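PDB 4F7A: SusD/RagB family nutrient-binding outer membrane lipoprotein from Bacteroides vulgatus, which probably binds glycans, perhaps mucin O-glycans, at the outer membrane as a SusD-like lipoprotein with a helical, TPR-like fold. Local coordinates for residues T73-E78 / D465-R470; T366-W371 / S377-S382; C188-P191 / R195-K198. One frame throughout, in Å; residues are numbered along the deposited sequence. Where two conformers were deposited one is given.

Contact 1 (T73-E78 / D465-R470); sequences TVYALE and DIMIRR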
ATOM      1  N   THR A  73       1.130  15.888   9.770  1.00 13.61           N
ATOM      2  CA  THR A  73       2.568  15.892   9.590  1.00 12.81           C
ATOM      3  C   THR A  73       3.330  15.945  10.919  1.00 13.54           C
ATOM      4  O   THR A  73       4.413  15.358  11.030  1.00 14.93           O
ATOM      5  CB  THR A  73       3.025  17.015   8.609  1.00 15.80           C
ATOM      6  OG1 THR A  73       4.396  16.795   8.241  1.00 15.10           O
ATOM      7  CG2 THR A  73       2.843  18.432   9.203  1.00 11.48           C
ATOM      8  N   VAL A  74       2.768  16.633  11.913  1.00 11.71           N
ATOM      9  CA  VAL A  74       3.374  16.718  13.269  1.00 13.63           C
ATOM     10  C   VAL A  74       2.667  15.791  14.251  1.00 14.63           C
ATOM     11  O   VAL A  74       2.747  15.958  15.475  1.00 15.06           O
ATOM     12  CB  VAL A  74       3.407  18.158  13.821  1.00 13.93           C
ATOM     13  CG1 VAL A  74       4.385  19.025  13.053  1.00 13.02           C
ATOM     14  CG2 VAL A  74       1.956  18.817  13.861  1.00 12.39           C
ATOM     15  N   TYR A  75       2.010  14.767  13.716  1.00 13.30           N
ATOM     16  CA  TYR A  75       1.334  13.763  14.530  1.00 13.29           C
ATOM     17  C   TYR A  75       0.200  14.331  15.400  1.00 15.69           C
ATOM     18  O   TYR A  75      -0.163  13.708  16.399  1.00 15.22           O
ATOM     19  CB  TYR A  75       2.303  12.961  15.418  1.00 13.15           C
ATOM     20  CG  TYR A  75       3.263  12.003  14.730  1.00 13.31           C
ATOM     21  CD1 TYR A  75       3.044  11.519  13.433  1.00 13.29           C
ATOM     22  CD2 TYR A  75       4.374  11.546  15.406  1.00 13.65           C
ATOM     23  CE1 TYR A  75       3.919  10.614  12.847  1.00 15.67           C
ATOM     24  CE2 TYR A  75       5.258  10.647  14.822  1.00  9.98           C
ATOM     25  CZ  TYR A  75       5.030  10.189  13.555  1.00 12.92           C
ATOM     26  OH  TYR A  75       5.922   9.299  13.020  1.00 11.60           O
ATOM     27  N   ALA A  76      -0.337  15.500  15.039  1.00 15.77           N
ATOM     28  CA  ALA A  76      -1.574  16.008  15.653  1.00 17.82           C
ATOM     29  C   ALA A  76      -2.690  15.538  14.723  1.00 16.79           C
ATOM     30  O   ALA A  76      -3.126  16.245  13.828  1.00 16.15           O
ATOM     31  CB  ALA A  76      -1.540  17.532  15.778  1.00 18.19           C
ATOM     32  N   LEU A  77      -3.097  14.290  14.895  1.00 16.44           N
ATOM     33  CA  LEU A  77      -3.874  13.638  13.863  1.00 17.40           C
ATOM     34  C   LEU A  77      -5.255  14.285  13.742  1.00 19.12           C
ATOM     35  O   LEU A  77      -5.934  14.501  14.731  1.00 18.61           O
ATOM     36  CB  LEU A  77      -4.009  12.143  14.141  1.00 16.90           C
ATOM     37  CG  LEU A  77      -2.712  11.325  14.181  1.00 13.99           C
ATOM     38  CD1 LEU A  77      -3.014   9.868  14.342  1.00 15.36           C
ATOM     39  CD2 LEU A  77      -1.881  11.511  12.895  1.00 15.52           C
ATOM     40  N   GLU A  78      -5.633  14.598  12.504  1.00 17.77           N
ATOM     41  CA  GLU A  78      -6.905  15.205  12.180  1.00 17.66           C
ATOM     42  C   GLU A  78      -7.979  14.109  12.011  1.00 17.45           C
ATOM     43  O   GLU A  78      -7.923  13.293  11.082  1.00 17.11           O
ATOM     44  CB  GLU A  78      -6.754  16.038  10.911  1.00 15.46           C
ATOM     45  CG  GLU A  78      -7.954  16.888  10.543  1.00 19.94           C
ATOM     46  CD  GLU A  78      -8.245  18.001  11.536  1.00 33.50           C
ATOM     47  OE1 GLU A  78      -7.362  18.373  12.350  1.00 31.21           O
ATOM     48  OE2 GLU A  78      -9.383  18.500  11.495  1.00 36.98           O
ATOM     49  N   ASP A 465      10.624   8.232  17.842  1.00 12.95           N
ATOM     50  CA  ASP A 465      11.501   7.184  17.316  1.00 12.30           C
ATOM     51  C   ASP A 465      10.779   5.886  16.885  1.00 13.84           C
ATOM     52  O   ASP A 465      11.105   5.305  15.841  1.00 14.57           O
ATOM     53  CB  ASP A 465      12.638   6.887  18.305  1.00 14.31           C
ATOM     54  CG  ASP A 465      13.748   7.954  18.253  1.00 18.49           C
ATOM     55  OD1 ASP A 465      13.999   8.494  17.160  1.00 22.59           O
ATOM     56  OD2 ASP A 465      14.342   8.266  19.304  1.00 16.10           O
ATOM     57  N   ILE A 466       9.790   5.432  17.657  1.00 12.63           N
ATOM     58  CA  ILE A 466       9.029   4.259  17.221  1.00 12.24           C
ATOM     59  C   ILE A 466       8.254   4.620  15.934  1.00 12.44           C
ATOM     60  O   ILE A 466       8.134   3.807  15.020  1.00 11.93           O
ATOM     61  CB  ILE A 466       8.106   3.740  18.317  1.00 13.28           C
ATOM     62  CG1 ILE A 466       8.954   3.157  19.470  1.00 18.56           C
ATOM     63  CG2 ILE A 466       7.146   2.680  17.794  1.00 11.63           C
ATOM     64  CD1 ILE A 466       8.182   3.032  20.788  1.00 20.46           C
HETATM   65  N   MSE A 467       7.763   5.851  15.897  1.00 12.02           N
HETATM   66  CA  MSE A 467       6.971   6.415  14.813  1.00 12.87           C
HETATM   67  C   MSE A 467       5.519   5.921  14.873  1.00 12.26           C
HETATM   68  O   MSE A 467       5.185   4.973  15.631  1.00 12.41           O
HETATM   69  CB  MSE A 467       7.597   6.161  13.431  1.00 11.88           C
HETATM   70  CG  MSE A 467       9.094   6.432  13.362  1.00 14.80           C
HETATM   71 SE   MSE A 467       9.809   6.263  11.567  0.75  9.30          SE
HETATM   72  CE  MSE A 467       8.984   7.873  10.847  1.00 12.41           C
ATOM     73  N   ILE A 468       4.674   6.583  14.086  1.00 13.74           N
ATOM     74  CA  ILE A 468       3.251   6.272  14.055  1.00 14.10           C
ATOM     75  C   ILE A 468       3.034   4.795  13.661  1.00 13.07           C
ATOM     76  O   ILE A 468       3.716   4.256  12.760  1.00 10.98           O
ATOM     77  CB  ILE A 468       2.484   7.277  13.136  1.00 13.23           C
ATOM     78  CG1 ILE A 468       0.984   7.016  13.193  1.00 12.67           C
ATOM     79  CG2 ILE A 468       2.988   7.248  11.660  1.00 10.00           C
ATOM     80  CD1 ILE A 468       0.140   8.126  12.472  1.00 10.05           C
ATOM     81  N   ARG A 469       2.123   4.141  14.379  1.00 10.63           N
ATOM     82  CA  ARG A 469       1.901   2.703  14.250  1.00 12.21           C
ATOM     83  C   ARG A 469       0.607   2.337  13.516  1.00 12.53           C
ATOM     84  O   ARG A 469       0.450   1.206  13.063  1.00 12.13           O
ATOM     85  CB  ARG A 469       1.838   2.065  15.640  1.00 12.04           C
ATOM     86  CG  ARG A 469       3.093   2.179  16.499  1.00 14.83           C
ATOM     87  CD  ARG A 469       4.250   1.335  15.940  1.00 13.67           C
ATOM     88  NE  ARG A 469       5.065   2.073  14.981  1.00 12.63           N
ATOM     89  CZ  ARG A 469       5.802   1.520  14.013  1.00 13.70           C
ATOM     90  NH1 ARG A 469       5.743   0.207  13.793  1.00 12.12           N
ATOM     91  NH2 ARG A 469       6.566   2.293  13.226  1.00 14.20           N
ATOM     92  N   ARG A 470      -0.337   3.277  13.476  1.00 12.87           N
ATOM     93  CA  ARG A 470      -1.678   3.034  12.972  1.00 12.54           C
ATOM     94  C   ARG A 470      -2.429   4.348  12.958  1.00 11.54           C
ATOM     95  O   ARG A 470      -1.971   5.351  13.504  1.00 12.18           O
ATOM     96  CB  ARG A 470      -2.442   2.045  13.871  1.00  9.36           C
ATOM     97  CG  ARG A 470      -2.736   2.577  15.288  1.00 14.57           C
ATOM     98  CD  ARG A 470      -3.410   1.568  16.162  1.00 13.06           C
ATOM     99  NE  ARG A 470      -4.813   1.363  15.835  1.00 12.29           N
ATOM    100  CZ  ARG A 470      -5.836   2.071  16.322  1.00 12.82           C
ATOM    101  NH1 ARG A 470      -5.651   3.070  17.187  1.00 14.82           N
ATOM    102  NH2 ARG A 470      -7.078   1.745  15.959  1.00 14.20           N
TER
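The backbones of two irregular loop segments, 73-78 and 465-470, come nearest at Tyr75 and Ile468, whose CA atoms are 7.7 Å apart. Two residues depart from the usual extended or helical backbone: Tyr75 takes left-handed helical angles (phi 62°, psi 21°), and Met467, a selenomethionine, also has positive phi. Backbone and side chain then meet in one hydrogen bond, in which Ile468 N donates to the phenol oxygen Tyr75 OH over 3.2 Å. The same oxygen lies against CB of Met467, 3.6 Å away. Farther down the ring, Tyr75 CE1 rests 3.6 Å from Ile468 CB, so one aromatic side chain supplies both the polar anchor and the apolar surface. Ile468 sends CG1 anti to its own N (chi1 -176°), which carries CD1 on to meet Leu77 CD2 tip to tip at 4.0 Å. Beside the contact, Arg469 NE donates a hydrogen bond to Met467 O at 3.0 Å, from above the carbonyl plane, while its NH1 forms a salt bridge with Asp505. This is loop-to-loop closure between chain regions far apart in sequence: Phe57 of helix 54-57 touches Tyr75, Leu77 and Ile468, and helix 435-445 adds Trp439 against Ile468 and Gln442 against Met467.

Contact 2 (T366-W371 / S377-S382); sequences TSFSQW and SLYLTS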
ATOM      1  N   THR A 366      13.085  -5.816 -12.443  1.00 11.71           N
ATOM      2  CA  THR A 366      11.683  -5.793 -12.825  1.00 11.80           C
ATOM      3  C   THR A 366      11.085  -4.388 -12.634  1.00 11.99           C
ATOM      4  O   THR A 366      10.328  -3.901 -13.497  1.00  9.55           O
ATOM      5  CB  THR A 366      10.889  -6.889 -12.062  1.00 12.59           C
ATOM      6  OG1 THR A 366      11.373  -8.186 -12.466  1.00 13.16           O
ATOM      7  CG2 THR A 366       9.379  -6.806 -12.367  1.00 11.91           C
ATOM      8  N   SER A 367      11.423  -3.744 -11.517  1.00 11.96           N
ATOM      9  CA  SER A 367      10.994  -2.386 -11.250  1.00 12.45           C
ATOM     10  C   SER A 367      11.544  -1.397 -12.289  1.00 13.39           C
ATOM     11  O   SER A 367      10.811  -0.580 -12.836  1.00 12.07           O
ATOM     12  CB  SER A 367      11.403  -1.971  -9.844  1.00 10.53           C
ATOM     13  OG  SER A 367      11.057  -0.630  -9.610  1.00  9.60           O
ATOM     14  N   PHE A 368      12.832  -1.497 -12.595  1.00  9.82           N
ATOM     15  CA  PHE A 368      13.407  -0.659 -13.642  1.00 12.24           C
ATOM     16  C   PHE A 368      12.636  -0.809 -14.963  1.00 13.57           C
ATOM     17  O   PHE A 368      12.324   0.189 -15.614  1.00 13.05           O
ATOM     18  CB  PHE A 368      14.859  -1.047 -13.907  1.00 11.16           C
ATOM     19  CG  PHE A 368      15.871  -0.366 -13.020  1.00 11.74           C
ATOM     20  CD1 PHE A 368      15.656  -0.195 -11.658  1.00 13.16           C
ATOM     21  CD2 PHE A 368      17.088   0.070 -13.564  1.00 13.11           C
ATOM     22  CE1 PHE A 368      16.624   0.408 -10.854  1.00 14.57           C
ATOM     23  CE2 PHE A 368      18.047   0.670 -12.768  1.00 12.60           C
ATOM     24  CZ  PHE A 368      17.811   0.812 -11.397  1.00 12.32           C
ATOM     25  N   SER A 369      12.349  -2.053 -15.352  1.00 12.36           N
ATOM     26  CA  SER A 369      11.611  -2.326 -16.577  0.50 13.18           C
ATOM     27  C   SER A 369      10.182  -1.758 -16.558  1.00 12.76           C
ATOM     28  O   SER A 369       9.713  -1.249 -17.561  1.00 13.11           O
ATOM     29  CB  SER A 369      11.567  -3.828 -16.856  0.50 13.29           C
ATOM     30  OG  SER A 369      12.869  -4.316 -17.111  0.50  9.07           O
ATOM     31  N   GLN A 370       9.494  -1.864 -15.425  1.00 12.61           N
ATOM     32  CA  GLN A 370       8.146  -1.300 -15.263  1.00 12.94           C
ATOM     33  C   GLN A 370       8.123   0.175 -15.675  1.00 13.72           C
ATOM     34  O   GLN A 370       7.180   0.628 -16.304  1.00 13.62           O
ATOM     35  CB  GLN A 370       7.742  -1.386 -13.795  1.00 11.64           C
ATOM     36  CG  GLN A 370       6.377  -0.850 -13.457  1.00 13.28           C
ATOM     37  CD  GLN A 370       6.064  -0.885 -11.983  1.00  9.79           C
ATOM     38  OE1 GLN A 370       6.568  -1.733 -11.255  1.00 12.27           O
ATOM     39  NE2 GLN A 370       5.239   0.042 -11.531  1.00  9.44           N
ATOM     40  N   TRP A 371       9.141   0.910 -15.244  1.00 11.06           N
ATOM     41  CA  TRP A 371       9.199   2.366 -15.367  1.00 12.97           C
ATOM     42  C   TRP A 371       9.970   2.843 -16.580  1.00 14.26           C
ATOM     43  O   TRP A 371       9.998   4.027 -16.849  1.00 13.98           O
ATOM     44  CB  TRP A 371       9.803   2.970 -14.086  1.00 13.57           C
ATOM     45  CG  TRP A 371       8.917   2.788 -12.907  1.00 14.57           C
ATOM     46  CD1 TRP A 371       9.104   1.938 -11.857  1.00 11.90           C
ATOM     47  CD2 TRP A 371       7.663   3.434 -12.680  1.00 12.09           C
ATOM     48  NE1 TRP A 371       8.051   2.019 -10.991  1.00 12.47           N
ATOM     49  CE2 TRP A 371       7.149   2.929 -11.468  1.00 14.26           C
ATOM     50  CE3 TRP A 371       6.914   4.376 -13.389  1.00 13.70           C
ATOM     51  CZ2 TRP A 371       5.934   3.361 -10.927  1.00 12.41           C
ATOM     52  CZ3 TRP A 371       5.698   4.803 -12.847  1.00 15.53           C
ATOM     53  CH2 TRP A 371       5.231   4.287 -11.621  1.00  9.83           C
ATOM     54  N   SER A 377      21.773  -3.797 -13.924  1.00 12.06           N
ATOM     55  CA  SER A 377      22.986  -4.522 -13.581  1.00 14.39           C
ATOM     56  C   SER A 377      24.049  -3.641 -12.890  1.00 14.99           C
ATOM     57  O   SER A 377      24.632  -4.046 -11.891  1.00 14.45           O
ATOM     58  CB  SER A 377      23.595  -5.229 -14.810  1.00 15.12           C
ATOM     59  OG  SER A 377      22.670  -6.150 -15.398  1.00 13.50           O
ATOM     60  N   LEU A 378      24.302  -2.463 -13.438  1.00 16.21           N
ATOM     61  CA  LEU A 378      25.324  -1.560 -12.893  1.00 15.25           C
ATOM     62  C   LEU A 378      24.852  -1.025 -11.529  1.00 13.29           C
ATOM     63  O   LEU A 378      25.599  -1.014 -10.566  1.00 13.51           O
ATOM     64  CB  LEU A 378      25.584  -0.417 -13.863  1.00 17.09           C
ATOM     65  CG  LEU A 378      26.837   0.420 -13.539  1.00 27.73           C
ATOM     66  CD1 LEU A 378      28.062  -0.477 -13.363  1.00 33.51           C
ATOM     67  CD2 LEU A 378      27.072   1.447 -14.606  1.00 27.59           C
ATOM     68  N   TYR A 379      23.581  -0.655 -11.436  1.00 11.81           N
ATOM     69  CA  TYR A 379      23.010  -0.176 -10.178  1.00 11.34           C
ATOM     70  C   TYR A 379      23.136  -1.214  -9.071  1.00 12.17           C
ATOM     71  O   TYR A 379      23.442  -0.871  -7.923  1.00 11.85           O
ATOM     72  CB  TYR A 379      21.548   0.178 -10.410  1.00 10.23           C
ATOM     73  CG  TYR A 379      20.735   0.616  -9.225  1.00  9.25           C
ATOM     74  CD1 TYR A 379      20.634   1.954  -8.895  1.00 12.11           C
ATOM     75  CD2 TYR A 379      19.966  -0.290  -8.516  1.00 14.26           C
ATOM     76  CE1 TYR A 379      19.849   2.382  -7.846  1.00 13.17           C
ATOM     77  CE2 TYR A 379      19.158   0.132  -7.460  1.00 14.40           C
ATOM     78  CZ  TYR A 379      19.104   1.463  -7.120  1.00 16.52           C
ATOM     79  OH  TYR A 379      18.295   1.903  -6.075  1.00 13.59           O
ATOM     80  N   LEU A 380      22.927  -2.483  -9.424  1.00 11.93           N
ATOM     81  CA  LEU A 380      23.008  -3.586  -8.461  1.00 12.72           C
ATOM     82  C   LEU A 380      24.434  -3.876  -7.960  1.00 13.64           C
ATOM     83  O   LEU A 380      24.592  -4.625  -7.000  1.00 15.27           O
ATOM     84  CB  LEU A 380      22.378  -4.858  -9.070  1.00 12.60           C
ATOM     85  CG  LEU A 380      20.860  -4.813  -9.101  1.00  9.90           C
ATOM     86  CD1 LEU A 380      20.337  -5.986  -9.984  1.00 14.03           C
ATOM     87  CD2 LEU A 380      20.288  -4.827  -7.654  1.00  9.72           C
ATOM     88  N   THR A 381      25.449  -3.270  -8.583  1.00 13.52           N
ATOM     89  CA  THR A 381      26.823  -3.334  -8.093  1.00 18.20           C
ATOM     90  C   THR A 381      27.236  -2.076  -7.350  1.00 21.24           C
ATOM     91  O   THR A 381      28.360  -1.994  -6.867  1.00 21.46           O
ATOM     92  CB  THR A 381      27.850  -3.481  -9.259  1.00 22.72           C
ATOM     93  OG1 THR A 381      27.913  -2.255 -10.013  1.00 31.45           O
ATOM     94  CG2 THR A 381      27.492  -4.595 -10.157  1.00 21.74           C
ATOM     95  N   SER A 382      26.357  -1.089  -7.245  1.00 17.68           N
ATOM     96  CA  SER A 382      26.814   0.227  -6.840  1.00 19.44           C
ATOM     97  C   SER A 382      26.937   0.378  -5.319  1.00 18.51           C
ATOM     98  O   SER A 382      26.365  -0.370  -4.546  1.00 16.85           O
ATOM     99  CB  SER A 382      25.935   1.318  -7.446  1.00 23.42           C
ATOM    100  OG  SER A 382      24.645   1.273  -6.899  1.00 18.91           O
TER
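Phe368 and Tyr379 each turn a ring toward the other segment through the first torsion: Tyr379 sets CG anti to its backbone N (chi1 176°), whereas Phe368 places CG beside its N, anti to the carbonyl carbon. The two rings point toward each other between helix 356-371 and the loop that follows it, bridging backbones whose nearest CA atoms, those of Phe368 and Tyr379, are 10.2 Å apart. The leading atom is Phe368 CZ, which comes over one face of the tyrosine ring and lies 3.6 Å from Tyr379 CG, displaced toward the rim at the CB end. Phe368 CE1 follows at 4.1 Å from Tyr379 CD2. With ring planes inclined at 58° and centroids 5.1 Å apart, the two form an oblique aromatic pair.

Residues 377-380 have helical backbone angles without the regular bonds. Two hydroxyl groups bond back to this part of the chain: Thr381 OG1 donates to Leu378 O at 2.7 Å, and Ser382 OG donates to Tyr379 O at 2.7 Å. Each bond lies in the carbonyl plane on a lone pair, and each carbonyl also receives a backbone N-H. At the far end of the tyrosine, the phenol oxygen is hydrogen-bonded to Gln426 of helix 416-431 and more weakly to Asp276.

Chemically, the example shows a division of labour within one side chain. Across this contact cohesion is purely apolar and aromatic, with no hydrogen bond between the segments, while the hydroxyl of the buried Tyr379 is satisfied elsewhere; the same side chain touches both helix 356-371 and helix 416-431.

Contact 3 (C188-P191 / R195-K198); sequences CNCP and RWIK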
ATOM      1  N   CYS A 188      -8.622  -4.449 -13.585  1.00 15.91           N
ATOM      2  CA  CYS A 188      -7.410  -4.557 -12.753  1.00 15.25           C
ATOM      3  C   CYS A 188      -6.257  -5.272 -13.456  1.00 16.41           C
ATOM      4  O   CYS A 188      -5.297  -5.669 -12.799  1.00 17.08           O
ATOM      5  CB  CYS A 188      -7.719  -5.228 -11.416  1.00 15.66           C
ATOM      6  SG  CYS A 188      -8.356  -6.897 -11.606  1.00 17.63           S
ATOM      7  N   ASN A 189      -6.332  -5.380 -14.783  1.00 15.39           N
ATOM      8  CA  ASN A 189      -5.297  -6.040 -15.611  1.00 15.68           C
ATOM      9  C   ASN A 189      -5.252  -7.556 -15.348  1.00 18.16           C
ATOM     10  O   ASN A 189      -4.172  -8.160 -15.291  1.00 16.87           O
ATOM     11  CB  ASN A 189      -3.925  -5.374 -15.457  1.00 15.69           C
ATOM     12  CG  ASN A 189      -2.912  -5.808 -16.534  1.00 16.93           C
ATOM     13  OD1 ASN A 189      -3.286  -6.125 -17.667  1.00 16.21           O
ATOM     14  ND2 ASN A 189      -1.630  -5.804 -16.182  1.00 13.78           N
ATOM     15  N   CYS A 190      -6.452  -8.151 -15.201  1.00 16.77           N
ATOM     16  CA  CYS A 190      -6.634  -9.606 -15.131  1.00 17.53           C
ATOM     17  C   CYS A 190      -7.610 -10.036 -16.230  1.00 17.86           C
ATOM     18  O   CYS A 190      -8.829 -10.051 -16.039  1.00 18.46           O
ATOM     19  CB  CYS A 190      -7.126 -10.050 -13.756  1.00 20.97           C
ATOM     20  SG  CYS A 190      -5.904  -9.841 -12.469  1.00 19.00           S
ATOM     21  N   PRO A 191      -7.080 -10.338 -17.409  1.00 15.53           N
ATOM     22  CA  PRO A 191      -7.976 -10.585 -18.541  1.00 15.98           C
ATOM     23  C   PRO A 191      -8.456 -12.020 -18.634  1.00 16.37           C
ATOM     24  O   PRO A 191      -9.276 -12.322 -19.496  1.00 18.69           O
ATOM     25  CB  PRO A 191      -7.096 -10.267 -19.751  1.00 18.33           C
ATOM     26  CG  PRO A 191      -5.723 -10.648 -19.288  1.00 16.30           C
ATOM     27  CD  PRO A 191      -5.682 -10.179 -17.849  1.00 18.19           C
ATOM     28  N   ARG A 195      -5.237 -15.408 -14.680  1.00 14.34           N
ATOM     29  CA  ARG A 195      -4.614 -14.197 -14.161  1.00 14.71           C
ATOM     30  C   ARG A 195      -5.190 -13.736 -12.830  1.00 14.17           C
ATOM     31  O   ARG A 195      -4.473 -13.203 -11.992  1.00 13.48           O
ATOM     32  CB  ARG A 195      -4.657 -13.077 -15.202  1.00 16.22           C
ATOM     33  CG  ARG A 195      -3.744 -13.318 -16.411  1.00 17.75           C
ATOM     34  CD  ARG A 195      -2.348 -12.759 -16.219  1.00 19.05           C
ATOM     35  NE  ARG A 195      -2.346 -11.300 -16.293  1.00 16.76           N
ATOM     36  CZ  ARG A 195      -2.303 -10.593 -17.419  1.00 18.64           C
ATOM     37  NH1 ARG A 195      -2.216 -11.184 -18.604  1.00 16.58           N
ATOM     38  NH2 ARG A 195      -2.333  -9.278 -17.357  1.00 17.13           N
ATOM     39  N   TRP A 196      -6.479 -13.964 -12.616  1.00 13.34           N
ATOM     40  CA  TRP A 196      -7.080 -13.734 -11.302  1.00 12.70           C
ATOM     41  C   TRP A 196      -6.474 -14.634 -10.231  1.00 12.86           C
ATOM     42  O   TRP A 196      -6.211 -14.188  -9.126  1.00 14.49           O
ATOM     43  CB  TRP A 196      -8.610 -13.921 -11.361  1.00 13.07           C
ATOM     44  CG  TRP A 196      -9.328 -12.724 -11.899  1.00 14.33           C
ATOM     45  CD1 TRP A 196      -9.760 -12.541 -13.182  1.00 18.10           C
ATOM     46  CD2 TRP A 196      -9.694 -11.537 -11.180  1.00 15.11           C
ATOM     47  NE1 TRP A 196     -10.376 -11.314 -13.305  1.00 20.72           N
ATOM     48  CE2 TRP A 196     -10.352 -10.681 -12.087  1.00 16.40           C
ATOM     49  CE3 TRP A 196      -9.525 -11.111  -9.857  1.00 14.42           C
ATOM     50  CZ2 TRP A 196     -10.860  -9.444 -11.711  1.00 15.89           C
ATOM     51  CZ3 TRP A 196     -10.016  -9.865  -9.482  1.00 18.27           C
ATOM     52  CH2 TRP A 196     -10.666  -9.039 -10.420  1.00 15.55           C
ATOM     53  N   ILE A 197      -6.232 -15.894 -10.565  1.00 13.99           N
ATOM     54  CA  ILE A 197      -5.606 -16.806  -9.611  1.00 13.93           C
ATOM     55  C   ILE A 197      -4.172 -16.373  -9.299  1.00 13.55           C
ATOM     56  O   ILE A 197      -3.739 -16.376  -8.133  1.00 13.34           O
ATOM     57  CB  ILE A 197      -5.623 -18.276 -10.097  1.00 14.68           C
ATOM     58  CG1 ILE A 197      -7.069 -18.759 -10.310  1.00 14.79           C
ATOM     59  CG2 ILE A 197      -4.874 -19.179  -9.059  1.00 11.78           C
ATOM     60  CD1 ILE A 197      -7.200 -20.222 -10.890  1.00 14.73           C
ATOM     61  N   LYS A 198      -3.440 -15.938 -10.328  1.00 14.49           N
ATOM     62  CA  LYS A 198      -2.085 -15.379 -10.127  1.00 14.01           C
ATOM     63  C   LYS A 198      -2.073 -14.137  -9.227  1.00 13.12           C
ATOM     64  O   LYS A 198      -1.200 -13.988  -8.358  1.00 12.70           O
ATOM     65  CB  LYS A 198      -1.456 -15.105 -11.490  1.00 15.66           C
ATOM     66  CG  LYS A 198       0.003 -14.761 -11.465  1.00 22.85           C
ATOM     67  CD  LYS A 198       0.534 -14.437 -12.862  1.00 24.85           C
ATOM     68  CE  LYS A 198       0.370 -15.569 -13.837  1.00 19.06           C
ATOM     69  NZ  LYS A 198       1.288 -15.378 -15.030  1.00 19.77           N
TER
HETATM   70  O   HOH W   1      -2.272  -9.622 -13.978  1.00 16.19           O
HETATM   71  O   HOH W   2     -11.413  -9.596 -15.295  1.00 30.29           O
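Cys190 packs on Trp196 where segment 188-191 folds back over the first turns of helix 193-210, a loop-to-helix contact within the helical, TPR-like fold of the protein. The indole is held by two Cys sulfur-aromatic contacts and a CH-pi contact. Cys190 CB sits over the face of the five-membered ring, 3.6 Å from its centroid and 11° off the normal; Cys190 SG lies over that ring too. Cys188 approaches the six-membered ring obliquely, with SG 3.4 Å from Trp196 CH2. Its chi1 of 61° tucks the sulfur between its own backbone N and carbonyl carbon, directing it to this end of the indole. With an alanine at Trp196, both cysteine side chains would probably lose their aromatic partner, and a gap would be likely to open toward Leu169, Ala116 and Leu120 on the neighbouring helices.

Arg195 follows a folded course, bent at chi2 (-90°) and chi3, which brings its guanidinium back over the loop. Pro191 CD lies over the centre of one guanidinium face, 3.4 Å from Arg195 CZ. Arg195 NH2 makes a weak hydrogen bond to Asn189 O at 3.0 Å, and the Asn189 amide stands almost perpendicular to the guanidinium, while ND2 of that amide is committed to the backbone oxygens of Asp238 and Asn240. A water reinforces the weak bond, accepting from Arg195 NE and donating to Asn189 O. The second water plays the same part for the indole: lying in the ring plane at its edge, it accepts from Trp196 NE1 at 2.8 Å and donates to Cys190 O at 2.7 Å.

How the contacts relate
The three contacts illustrate closure on very different sequence scales. Contact 1 joins loops 387 residues apart, and both other contacts fall within the span of chain it closes; contacts 2 and 3 are local, each linking a helix to the loop beside it, and follow one another in series. None touches another. Contacts 2 and 3 are the nearest pair, with closest atoms about 10 Å apart, and residue Asn240 connects their surroundings: it meets Gln370 of segment 366-371 and accepts from Asn189 of segment 188-191. Contacts 1 and 3 lie on opposite sides of the chain's centre, centres 36 Å apart. A bound sodium ion is about 10 Å from the Met467 side chain in contact 1.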